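PDB 3ZTH: STU0660 from Streptococcus thermophilus, which belongs to the large Csn2 proteins of CRISPR-mediated bacterial immunity, binds magnesium and probably binds DNA. Local coordinates for residues Leu30-Tyr33 with Thr34-Leu38; Lys45-Ser49 with Glu50-Ile54; Phe184-Met187 with Leu188-Leu192; Thr216-Tyr219 with Arg220-His224; Cys223-Val226 with Lys227-Asn231. One frame throughout, in Å; residues are numbered along the deposited sequence.

Contact 1 of 5, residues Leu30-Tyr33 with Thr34-Leu38; sequences LKYY and TWQIL
One face of the Tyr33 ring carries Ile37: CG1 of Ile37 stands 3.4 Å above the ring plane, offset toward the rim, and makes a CH-pi contact at 3.8 Å from the ring centroid. The same branch runs on to the phenol end, where Ile37 CD1 meets Tyr33 OH at 3.4 Å. The Tyr32 ring has Trp35 over one face, with Trp35 CE3 4.0 Å above its plane, again off centre; the phenol and the six-membered indole ring form an oblique pair, planes at 55°. Gln36 lies alongside the same phenol, its NE2 4.0 Å from Tyr32 CE2 and its amide plane turned 81° from the ring. The anti chi1 of Tyr32 swings its ring somewhat forward, beside Trp35, whereas the Tyr33 ring stands out from the helix. That helix, 28-43, follows strand 20-24 and the loop holding the magnesium ligand Gln26, a place consistent with the helix after the P-loop in the P-loop NTPase clan. Lys31 turns its NZ to the carbonyl of Gly25, its side chain about 6 Å from a bound magnesium ion. Thr34 grips Leu30 O twice: OG1 at 2.8 Å and N at 2.9 Å reach it from opposite faces of the carbonyl plane. Trp35 NE1 bonds to Asp79 and Tyr33 OH to Gln6 O, while Phe83 of the second subunit meets the Tyr32 ring edge-to-face.

Contact 2 of 5, residues Lys45-Ser49 with Glu50-Ile54; sequences KKYSS and EDLSI
Ser48 and Asp51 bind each other reciprocally, forming a capping box at the start of helix 49-52. Ser48 N gives a nearly straight bond to Asp51 OD2 at 2.8 Å (N-H...O 169°), meeting the oxygen on its anti side and 32° out of the carboxylate plane. In return Asp51 N donates to Ser48 OG at 3.1 Å. The serine torsion (chi1 70°) places OG between its own N and carbonyl carbon, where it can face the first turn; from there OG also makes a weak bond to Asp51 OD2. One residue further on, Ser49 OG donates to Glu50 OE1 at 2.7 Å, nearly along the C-O axis of the carboxylate. A water connects the other Asp51 oxygen to Lys45, accepting from Lys45 NZ at 3.1 Å and donating to Asp51 OD1 at 2.7 Å; OD1 is gripped again by Ser171 of the second subunit. The lysine stays beyond salt-bridge range, although its CE comes within 3.6 Å of Asp51 OD2. On the apolar side Leu52 lays CD2 over a face of the Tyr47 ring, 4.2 Å from the centroid, a CH-pi contact. Trp40 of helix 28-43 touches Lys45, Tyr47 and Asp51, Pro60 lies against Tyr47 and Leu52, and the short helix is thereby held between helix 28-43 and the second subunit, whose Trp174 donates to the carbonyl of Asp51.

Contact 3 of 5, residues Phe184-Met187 with Leu188-Leu192; sequences FLEM and LDHLL
Regular alpha-helical bonds join the two segments, running from Leu188 N, Asp189 N, His190 N and Leu191 N to the carbonyl oxygens of Phe184, Leu185, Glu186 and Met187 respectively. The third of these carbonyls does double duty: Glu186 O takes the N-H of His190 at 3.1 Å, an almost straight bond (172°), and also lies under the imidazole, 3.4 Å from the ring plane and displaced toward the rim. CD2 of His190 is the ring atom closest to Glu186 O, at 3.4 Å. With CG anti to its carbonyl carbon (chi1 -60°), the histidine leans back over the preceding turn and runs side by side with Glu186. Their polar ends only approach, Glu186 OE1 to His190 NE2 being 4.0 Å, and the carboxylate and ring planes are 72° apart. Helix 177-192 leads into strand 199-204 of the central, largely parallel sheet, and its apolar side is pressed between that strand and helices 97-106 and 212-228. Here Leu185 and Leu188 meet through their CD2 methyls at 4.3 Å; Leu188 continues onto Ile201, and Leu185 onto Phe218 and Ile222. Met187, modelled as selenomethionine, bends at its last torsion and packs on Leu97 and Met90. Asp189 brings CB within 3.2 Å of Glu186 O, while its carboxylate leads off the helix to Lys228 and Tyr229. Leu135 of the third subunit packs against Met187 and His190.

Contact 4 of 5, residues Thr216-Tyr219 with Arg220-His224; sequences TIFY and RQICH
Tyr219 holds its ring out from the helix, and Cys223 SG, set beside its own N (chi1 -80°), comes back over it. Cys223 SG stands 3.4 Å above the phenol plane, offset toward the rim, and 3.7 Å from the centroid of the Tyr219 ring, a sulfur-aromatic contact; its nearest ring atom is Tyr219 CZ at 3.5 Å. Ile222 holds CG1 between its N and carbonyl carbon (chi1 64°), which puts CG2 over Phe218 and CD1 against Tyr219, at the margin of Phe218 as well. CG2 of Ile222 lies 4.1 Å from the Phe218 centroid, in a CH-pi contact, while Ile222 CD1 reaches Tyr219 CD1 at 3.8 Å. Packing is tight where Ile222 CG1 comes within 3.1 Å of Tyr219 O. On the outer side Thr216 and Arg220 run side by side, with Thr216 CG2 at 3.8 Å from Arg220 NE; Thr216 OG1 bonds to Glu212 O and to Arg306 of the second subunit. Ile222 also rests on Phe234 and Leu236, as suits the helix of a beta-alpha-beta crossover between parallel strands 199-204 and 232-237.

Contact 5 of 5, residues Cys223-Val226 with Lys227-Asn231; sequences CHLV and KKYPN
Lys228 runs out from the helix as an extended chain, passing beside His224, its CB resting 3.4 Å from His224 O. The next atom, Lys228 CG, lies over a face of the Tyr229 ring, 3.7 Å above its plane and offset toward the rim. CD of Lys228 passes His224 NE2 at 4.2 Å, and the tip is bridged to that same nitrogen: a water accepts from Lys228 NZ at 3.0 Å and sits at the imidazole edge, in its plane, 2.7 Å from His224 NE2. Asp189 of helix 177-192 takes both Lys228 NZ, as a salt bridge, and Tyr229 OH. Lys227 instead lays its aliphatic chain past the carbonyl of Cys223, Lys227 CG lying 3.1 Å from Cys223 O. In the last, weakly bonded turn of the helix, Leu225 O serves two donors: Tyr229 N at 2.8 Å, nearly head-on to the carbonyl, and Lys228 N at 3.1 Å, from above the carbonyl plane (72° out of it). Past this point the chain turns through Pro230 into strand 232-237, with Tyr229 packed on Leu192. Carbonyls gathered at the C-terminal end of a helix would be expected to suit the two lysines electrostatically; the ammonium group of Lys228 is further balanced by Asp189, and the water ties it to His224.

How the contacts relate
Contacts 3, 4 and 5 form one continuous packing region, their centres 11 to 13 Å apart. Contacts 4 and 5 follow each other on helix 212-228 and share Cys223 and His224. Contact 3, on helix 177-192, meets both: Leu185 CD1 packs 3.4 Å from Gln221 OE1 in contact 4, and Asp189 OD1 lies 2.6 Å from Tyr229 OH in contact 5, a probable hydrogen bond. Contacts 1 and 2 lie apart from this group, successive along the chain with centres 15 Å apart. Both touch the second subunit, which contact 4 also reaches through Thr216, while contact 3 meets the third. A bound magnesium ion lies about 6 Å from the Lys31 side chain of contact 1, and the Thr216 side chain is about 11 Å from a bound magnesium ion.

Contact 1 of 5, residues Leu30-Tyr33 with Thr34-Leu38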
# COMPACT_ATOMS: atom_id res chain seq x y z
N LEU A 30 15.99 34.77 9.01
CA LEU A 30 17.23 34.29 8.43
C LEU A 30 17.75 33.09 9.22
O LEU A 30 18.22 32.12 8.63
CB LEU A 30 18.27 35.42 8.39
CG LEU A 30 19.66 35.01 7.88
CD1 LEU A 30 19.59 34.62 6.41
CD2 LEU A 30 20.62 36.17 8.07
N LYS A 31 17.66 33.16 10.55
CA LYS A 31 18.12 32.06 11.39
C LYS A 31 17.33 30.82 11.02
O LYS A 31 17.88 29.73 10.86
CB LYS A 31 17.91 32.36 12.89
CG LYS A 31 18.84 33.46 13.43
CD LYS A 31 18.89 33.54 14.96
CE LYS A 31 17.61 34.09 15.55
NZ LYS A 31 17.74 34.27 17.01
N TYR A 32 16.02 31.00 10.85
CA TYR A 32 15.16 29.89 10.51
C TYR A 32 15.51 29.29 9.16
O TYR A 32 15.54 28.07 9.01
CB TYR A 32 13.69 30.32 10.53
CG TYR A 32 12.75 29.15 10.46
CD1 TYR A 32 12.35 28.49 11.62
CD2 TYR A 32 12.27 28.67 9.24
CE1 TYR A 32 11.51 27.39 11.58
CE2 TYR A 32 11.43 27.57 9.18
CZ TYR A 32 11.05 26.93 10.35
OH TYR A 32 10.20 25.84 10.32
N TYR A 33 15.75 30.16 8.19
CA TYR A 33 16.10 29.72 6.85
C TYR A 33 17.41 28.93 6.91
O TYR A 33 17.54 27.89 6.27
CB TYR A 33 16.28 30.93 5.93
CG TYR A 33 16.88 30.54 4.61
CD1 TYR A 33 16.10 29.97 3.61
CD2 TYR A 33 18.25 30.67 4.37
CE1 TYR A 33 16.66 29.54 2.39
CE2 TYR A 33 18.83 30.24 3.17
CZ TYR A 33 18.02 29.68 2.19
OH TYR A 33 18.57 29.27 1.00
N THR A 34 18.37 29.44 7.66
CA THR A 34 19.66 28.79 7.80
C THR A 34 19.45 27.40 8.40
O THR A 34 20.06 26.42 7.94
CB THR A 34 20.59 29.62 8.67
OG1 THR A 34 20.68 30.94 8.13
CG2 THR A 34 21.98 29.01 8.69
N TRP A 35 18.57 27.31 9.40
CA TRP A 35 18.27 26.02 10.02
C TRP A 35 17.60 25.06 9.02
O TRP A 35 17.93 23.88 8.97
CB TRP A 35 17.33 26.19 11.23
CG TRP A 35 16.83 24.86 11.72
CD1 TRP A 35 17.55 23.94 12.43
CD2 TRP A 35 15.58 24.24 11.42
NE1 TRP A 35 16.83 22.77 12.56
CE2 TRP A 35 15.62 22.93 11.95
CE3 TRP A 35 14.43 24.65 10.73
CZ2 TRP A 35 14.55 22.02 11.83
CZ3 TRP A 35 13.36 23.75 10.60
CH2 TRP A 35 13.44 22.45 11.15
N GLN A 36 16.66 25.58 8.24
CA GLN A 36 15.94 24.75 7.27
C GLN A 36 16.88 24.14 6.23
O GLN A 36 16.74 22.98 5.87
CB GLN A 36 14.86 25.60 6.57
CG GLN A 36 13.92 24.82 5.66
CD GLN A 36 13.05 23.81 6.41
OE1 GLN A 36 13.42 22.64 6.56
NE2 GLN A 36 11.90 24.27 6.92
N ILE A 37 17.82 24.93 5.75
CA ILE A 37 18.77 24.45 4.76
C ILE A 37 19.69 23.42 5.40
O ILE A 37 19.92 22.34 4.84
CB ILE A 37 19.65 25.60 4.23
CG1 ILE A 37 18.81 26.60 3.43
CG2 ILE A 37 20.76 25.03 3.38
CD1 ILE A 37 18.31 26.05 2.09
N LEU A 38 20.24 23.75 6.56
CA LEU A 38 21.13 22.85 7.27
C LEU A 38 20.53 21.46 7.46
O LEU A 38 21.15 20.44 7.14
CB LEU A 38 21.50 23.44 8.63
CG LEU A 38 22.62 24.47 8.62
CD1 LEU A 38 22.69 25.17 9.96
CD2 LEU A 38 23.92 23.77 8.32

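Contact 2 of 5, residues Lys45-Ser49 with Glu50-Ile54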
# COMPACT_ATOMS: atom_id res chain seq x y z
N LYS A 45 17.25 15.16 2.93
CA LYS A 45 16.03 15.58 2.27
C LYS A 45 16.03 15.24 0.78
O LYS A 45 17.00 15.49 0.07
CB LYS A 45 15.86 17.09 2.44
CG LYS A 45 14.71 17.70 1.68
CD LYS A 45 13.38 17.34 2.30
CE LYS A 45 12.25 18.13 1.64
NZ LYS A 45 10.95 17.93 2.34
N LYS A 46 14.93 14.65 0.31
CA LYS A 46 14.77 14.33 -1.11
C LYS A 46 13.95 15.51 -1.63
O LYS A 46 12.78 15.67 -1.29
CB LYS A 46 14.02 13.01 -1.27
CG LYS A 46 14.75 11.81 -0.67
CD LYS A 46 13.81 10.65 -0.38
CE LYS A 46 14.42 9.67 0.61
NZ LYS A 46 13.39 8.78 1.22
N TYR A 47 14.58 16.33 -2.46
CA TYR A 47 13.96 17.53 -2.99
C TYR A 47 12.92 17.36 -4.08
O TYR A 47 13.14 16.65 -5.06
CB TYR A 47 15.04 18.46 -3.52
CG TYR A 47 16.20 18.71 -2.59
CD1 TYR A 47 16.01 19.33 -1.35
CD2 TYR A 47 17.50 18.38 -2.97
CE1 TYR A 47 17.09 19.63 -0.52
CE2 TYR A 47 18.58 18.67 -2.15
CZ TYR A 47 18.38 19.30 -0.93
OH TYR A 47 19.46 19.61 -0.13
N SER A 48 11.78 18.03 -3.90
CA SER A 48 10.73 18.01 -4.91
C SER A 48 11.09 19.22 -5.75
O SER A 48 12.00 19.97 -5.39
CB SER A 48 9.36 18.21 -4.28
OG SER A 48 9.21 19.54 -3.82
N SER A 49 10.39 19.44 -6.86
CA SER A 49 10.70 20.60 -7.68
C SER A 49 10.19 21.88 -7.01
O SER A 49 10.75 22.96 -7.22
CB SER A 49 10.08 20.45 -9.08
OG SER A 49 8.70 20.14 -9.00
N GLU A 50 9.15 21.76 -6.20
CA GLU A 50 8.63 22.93 -5.50
C GLU A 50 9.62 23.35 -4.41
O GLU A 50 9.63 24.51 -3.99
CB GLU A 50 7.26 22.64 -4.88
CG GLU A 50 6.11 22.51 -5.88
CD GLU A 50 5.94 21.10 -6.44
OE1 GLU A 50 6.93 20.52 -6.93
OE2 GLU A 50 4.81 20.57 -6.39
N ASP A 51 10.44 22.41 -3.95
CA ASP A 51 11.42 22.72 -2.93
C ASP A 51 12.56 23.52 -3.54
O ASP A 51 13.11 24.42 -2.92
CB ASP A 51 12.01 21.44 -2.32
CG ASP A 51 10.99 20.63 -1.53
OD1 ASP A 51 10.12 21.23 -0.87
OD2 ASP A 51 11.09 19.39 -1.55
N LEU A 52 12.92 23.18 -4.78
CA LEU A 52 14.03 23.85 -5.46
C LEU A 52 13.64 25.11 -6.24
O LEU A 52 14.50 25.76 -6.83
CB LEU A 52 14.73 22.85 -6.38
CG LEU A 52 15.19 21.58 -5.65
CD1 LEU A 52 15.66 20.54 -6.64
CD2 LEU A 52 16.30 21.94 -4.67
N SER A 53 12.35 25.44 -6.23
CA SER A 53 11.84 26.62 -6.93
C SER A 53 12.74 27.83 -6.76
O SER A 53 13.29 28.35 -7.72
CB SER A 53 10.45 26.98 -6.42
OG SER A 53 9.60 25.86 -6.45
N ILE A 54 12.87 28.28 -5.51
CA ILE A 54 13.68 29.44 -5.16
C ILE A 54 15.16 29.35 -5.55
O ILE A 54 15.87 30.36 -5.54
CB ILE A 54 13.60 29.73 -3.64
CG1 ILE A 54 14.17 28.55 -2.86
CG2 ILE A 54 12.17 30.01 -3.25
CD1 ILE A 54 14.29 28.78 -1.36
O HOH W 1 8.80 19.82 1.08

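Contact 3 of 5, residues Phe184-Met187 with Leu188-Leu192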
# COMPACT_ATOMS: atom_id res chain seq x y z
N PHE A 184 19.56 11.51 26.67
CA PHE A 184 19.95 11.55 25.27
C PHE A 184 21.46 11.71 25.13
O PHE A 184 22.09 11.01 24.33
CB PHE A 184 19.26 12.71 24.56
CG PHE A 184 19.81 13.00 23.19
CD1 PHE A 184 19.48 12.20 22.11
CD2 PHE A 184 20.67 14.08 22.99
CE1 PHE A 184 20.00 12.46 20.84
CE2 PHE A 184 21.20 14.34 21.72
CZ PHE A 184 20.86 13.53 20.65
N LEU A 185 22.03 12.64 25.88
CA LEU A 185 23.47 12.86 25.81
C LEU A 185 24.25 11.64 26.26
O LEU A 185 25.30 11.31 25.70
CB LEU A 185 23.86 14.09 26.64
CG LEU A 185 23.37 15.41 26.04
CD1 LEU A 185 23.77 16.57 26.93
CD2 LEU A 185 23.96 15.58 24.63
N GLU A 186 23.74 10.95 27.28
CA GLU A 186 24.38 9.75 27.79
C GLU A 186 24.42 8.66 26.72
O GLU A 186 25.43 7.98 26.56
CB GLU A 186 23.63 9.21 28.99
CG GLU A 186 24.10 9.71 30.31
CD GLU A 186 23.86 8.68 31.38
OE1 GLU A 186 24.47 7.59 31.28
OE2 GLU A 186 23.05 8.94 32.29
N MSE A 187 23.30 8.50 26.02
CA MSE A 187 23.23 7.51 24.95
C MSE A 187 24.23 7.88 23.87
O MSE A 187 24.92 7.03 23.32
CB MSE A 187 21.83 7.43 24.36
CG MSE A 187 21.77 6.52 23.15
SE MSE A 187 19.98 6.02 22.65
CE MSE A 187 19.51 7.56 21.60
N LEU A 188 24.28 9.18 23.56
CA LEU A 188 25.20 9.67 22.54
C LEU A 188 26.63 9.40 22.99
O LEU A 188 27.49 9.05 22.17
CB LEU A 188 24.98 11.18 22.33
CG LEU A 188 25.94 11.88 21.36
CD1 LEU A 188 25.73 11.37 19.94
CD2 LEU A 188 25.71 13.37 21.43
N ASP A 189 26.89 9.54 24.28
CA ASP A 189 28.23 9.32 24.83
C ASP A 189 28.69 7.88 24.54
O ASP A 189 29.72 7.66 23.91
CB ASP A 189 28.24 9.56 26.34
CG ASP A 189 29.65 9.65 26.92
OD1 ASP A 189 30.61 9.18 26.27
OD2 ASP A 189 29.81 10.18 28.04
N HIS A 190 27.90 6.92 25.01
CA HIS A 190 28.21 5.51 24.84
C HIS A 190 28.36 5.13 23.38
O HIS A 190 29.15 4.25 23.06
CB HIS A 190 27.12 4.65 25.50
CG HIS A 190 26.97 4.90 26.97
ND1 HIS A 190 25.99 4.29 27.74
CD2 HIS A 190 27.65 5.71 27.82
CE1 HIS A 190 26.08 4.72 28.98
NE2 HIS A 190 27.07 5.58 29.06
N LEU A 191 27.61 5.78 22.49
CA LEU A 191 27.75 5.46 21.08
C LEU A 191 29.08 6.00 20.54
O LEU A 191 29.85 5.27 19.93
CB LEU A 191 26.60 6.05 20.27
CG LEU A 191 26.74 5.74 18.77
CD1 LEU A 191 26.46 4.26 18.55
CD2 LEU A 191 25.80 6.57 17.93
N LEU A 192 29.34 7.29 20.77
CA LEU A 192 30.57 7.91 20.28
C LEU A 192 31.84 7.22 20.75
O LEU A 192 32.87 7.32 20.10
CB LEU A 192 30.63 9.38 20.68
CG LEU A 192 29.61 10.31 20.02
CD1 LEU A 192 29.78 11.73 20.53
CD2 LEU A 192 29.80 10.28 18.52

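Contact 4 of 5, residues Thr216-Tyr219 with Arg220-His224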
# COMPACT_ATOMS: atom_id res chain seq x y z
N THR A 216 22.47 25.37 31.99
CA THR A 216 23.88 25.40 32.36
C THR A 216 24.38 23.96 32.59
O THR A 216 25.50 23.61 32.22
CB THR A 216 24.04 26.25 33.65
OG1 THR A 216 23.66 27.60 33.36
CG2 THR A 216 25.47 26.22 34.17
N ILE A 217 23.55 23.13 33.21
CA ILE A 217 23.91 21.74 33.45
C ILE A 217 24.07 21.02 32.10
O ILE A 217 25.04 20.28 31.87
CB ILE A 217 22.82 21.03 34.30
CG1 ILE A 217 22.84 21.59 35.72
CG2 ILE A 217 23.05 19.52 34.29
CD1 ILE A 217 21.76 21.02 36.63
N PHE A 218 23.11 21.24 31.21
CA PHE A 218 23.12 20.65 29.88
C PHE A 218 24.33 21.11 29.07
O PHE A 218 24.97 20.31 28.38
CB PHE A 218 21.83 21.05 29.14
CG PHE A 218 21.94 20.98 27.65
CD1 PHE A 218 21.84 19.77 26.98
CD2 PHE A 218 22.17 22.14 26.90
CE1 PHE A 218 21.96 19.70 25.59
CE2 PHE A 218 22.30 22.09 25.52
CZ PHE A 218 22.20 20.87 24.86
N TYR A 219 24.65 22.39 29.17
CA TYR A 219 25.78 22.97 28.45
C TYR A 219 27.13 22.42 28.91
O TYR A 219 28.04 22.23 28.09
CB TYR A 219 25.76 24.50 28.55
CG TYR A 219 26.94 25.19 27.89
CD1 TYR A 219 27.05 25.25 26.50
CD2 TYR A 219 27.94 25.78 28.66
CE1 TYR A 219 28.14 25.88 25.90
CE2 TYR A 219 29.02 26.41 28.07
CZ TYR A 219 29.11 26.46 26.69
OH TYR A 219 30.19 27.10 26.11
N ARG A 220 27.27 22.17 30.21
CA ARG A 220 28.52 21.60 30.72
C ARG A 220 28.68 20.21 30.12
O ARG A 220 29.78 19.80 29.73
CB ARG A 220 28.51 21.51 32.24
CG ARG A 220 28.61 22.85 32.93
CD ARG A 220 28.53 22.69 34.44
NE ARG A 220 28.41 23.98 35.11
CZ ARG A 220 29.33 24.94 35.06
NH1 ARG A 220 30.46 24.75 34.37
NH2 ARG A 220 29.12 26.10 35.68
N GLN A 221 27.58 19.47 30.05
CA GLN A 221 27.60 18.13 29.48
C GLN A 221 28.07 18.15 28.04
O GLN A 221 28.95 17.38 27.67
CB GLN A 221 26.22 17.49 29.58
CG GLN A 221 25.91 16.96 30.97
CD GLN A 221 24.46 16.54 31.15
OE1 GLN A 221 23.85 15.95 30.26
NE2 GLN A 221 23.91 16.83 32.32
N ILE A 222 27.53 19.04 27.20
CA ILE A 222 27.98 19.05 25.82
C ILE A 222 29.44 19.50 25.70
O ILE A 222 30.15 19.05 24.80
CB ILE A 222 27.08 19.92 24.89
CG1 ILE A 222 27.12 21.39 25.29
CG2 ILE A 222 25.65 19.40 24.93
CD1 ILE A 222 26.25 22.23 24.38
N CYS A 223 29.89 20.37 26.61
CA CYS A 223 31.28 20.82 26.59
C CYS A 223 32.17 19.62 26.90
O CYS A 223 33.24 19.45 26.31
CB CYS A 223 31.52 21.90 27.65
SG CYS A 223 30.98 23.56 27.17
N HIS A 224 31.72 18.79 27.84
CA HIS A 224 32.46 17.60 28.21
C HIS A 224 32.60 16.69 27.00
O HIS A 224 33.69 16.22 26.68
CB HIS A 224 31.72 16.86 29.32
CG HIS A 224 32.32 15.53 29.66
ND1 HIS A 224 33.56 15.39 30.25
CD2 HIS A 224 31.85 14.27 29.48
CE1 HIS A 224 33.82 14.11 30.42
NE2 HIS A 224 32.80 13.41 29.97

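Contact 5 of 5, residues Cys223-Val226 with Lys227-Asn231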
# COMPACT_ATOMS: atom_id res chain seq x y z
N CYS A 223 29.89 20.37 26.61
CA CYS A 223 31.28 20.82 26.59
C CYS A 223 32.17 19.62 26.90
O CYS A 223 33.24 19.45 26.31
CB CYS A 223 31.52 21.90 27.65
SG CYS A 223 30.98 23.56 27.17
N HIS A 224 31.72 18.79 27.84
CA HIS A 224 32.46 17.60 28.21
C HIS A 224 32.60 16.69 27.00
O HIS A 224 33.69 16.22 26.68
CB HIS A 224 31.72 16.86 29.32
CG HIS A 224 32.32 15.53 29.66
ND1 HIS A 224 33.56 15.39 30.25
CD2 HIS A 224 31.85 14.27 29.48
CE1 HIS A 224 33.82 14.11 30.42
NE2 HIS A 224 32.80 13.41 29.97
N LEU A 225 31.49 16.45 26.32
CA LEU A 225 31.52 15.57 25.16
C LEU A 225 32.38 16.07 24.01
O LEU A 225 33.09 15.27 23.40
CB LEU A 225 30.10 15.28 24.68
CG LEU A 225 29.16 14.65 25.71
CD1 LEU A 225 27.81 14.35 25.07
CD2 LEU A 225 29.77 13.38 26.27
N VAL A 226 32.36 17.36 23.69
CA VAL A 226 33.19 17.82 22.58
C VAL A 226 34.67 17.77 22.91
O VAL A 226 35.51 17.62 22.03
CB VAL A 226 32.85 19.25 22.12
CG1 VAL A 226 31.42 19.31 21.65
CG2 VAL A 226 33.12 20.25 23.23
N LYS A 227 34.98 17.89 24.19
CA LYS A 227 36.38 17.84 24.61
C LYS A 227 36.83 16.39 24.66
O LYS A 227 38.02 16.10 24.71
CB LYS A 227 36.56 18.51 25.97
CG LYS A 227 36.30 20.00 25.94
CD LYS A 227 36.41 20.61 27.33
CE LYS A 227 36.05 22.09 27.31
NZ LYS A 227 36.05 22.67 28.69
N LYS A 228 35.87 15.47 24.64
CA LYS A 228 36.16 14.05 24.70
C LYS A 228 36.14 13.39 23.34
O LYS A 228 36.90 12.46 23.08
CB LYS A 228 35.16 13.37 25.62
CG LYS A 228 35.25 11.87 25.66
CD LYS A 228 34.29 11.31 26.68
CE LYS A 228 34.37 9.80 26.77
NZ LYS A 228 33.33 9.26 27.70
N TYR A 229 35.28 13.89 22.46
CA TYR A 229 35.15 13.34 21.12
C TYR A 229 35.42 14.41 20.07
O TYR A 229 34.54 15.19 19.72
CB TYR A 229 33.74 12.78 20.92
CG TYR A 229 33.40 11.65 21.87
CD1 TYR A 229 33.99 10.39 21.73
CD2 TYR A 229 32.50 11.85 22.91
CE1 TYR A 229 33.69 9.35 22.61
CE2 TYR A 229 32.19 10.82 23.80
CZ TYR A 229 32.78 9.58 23.64
OH TYR A 229 32.47 8.57 24.52
N PRO A 230 36.65 14.44 19.55
CA PRO A 230 37.04 15.42 18.53
C PRO A 230 36.07 15.43 17.36
O PRO A 230 35.87 16.45 16.70
CB PRO A 230 38.42 14.94 18.11
CG PRO A 230 38.95 14.30 19.36
CD PRO A 230 37.76 13.53 19.87
N ASN A 231 35.46 14.28 17.12
CA ASN A 231 34.55 14.10 16.00
C ASN A 231 33.13 14.62 16.21
O ASN A 231 32.27 14.45 15.35
CB ASN A 231 34.51 12.61 15.63
CG ASN A 231 34.18 11.72 16.83
OD1 ASN A 231 34.66 11.95 17.94
ND2 ASN A 231 33.36 10.70 16.60
O HOH W 2 32.06 10.79 29.99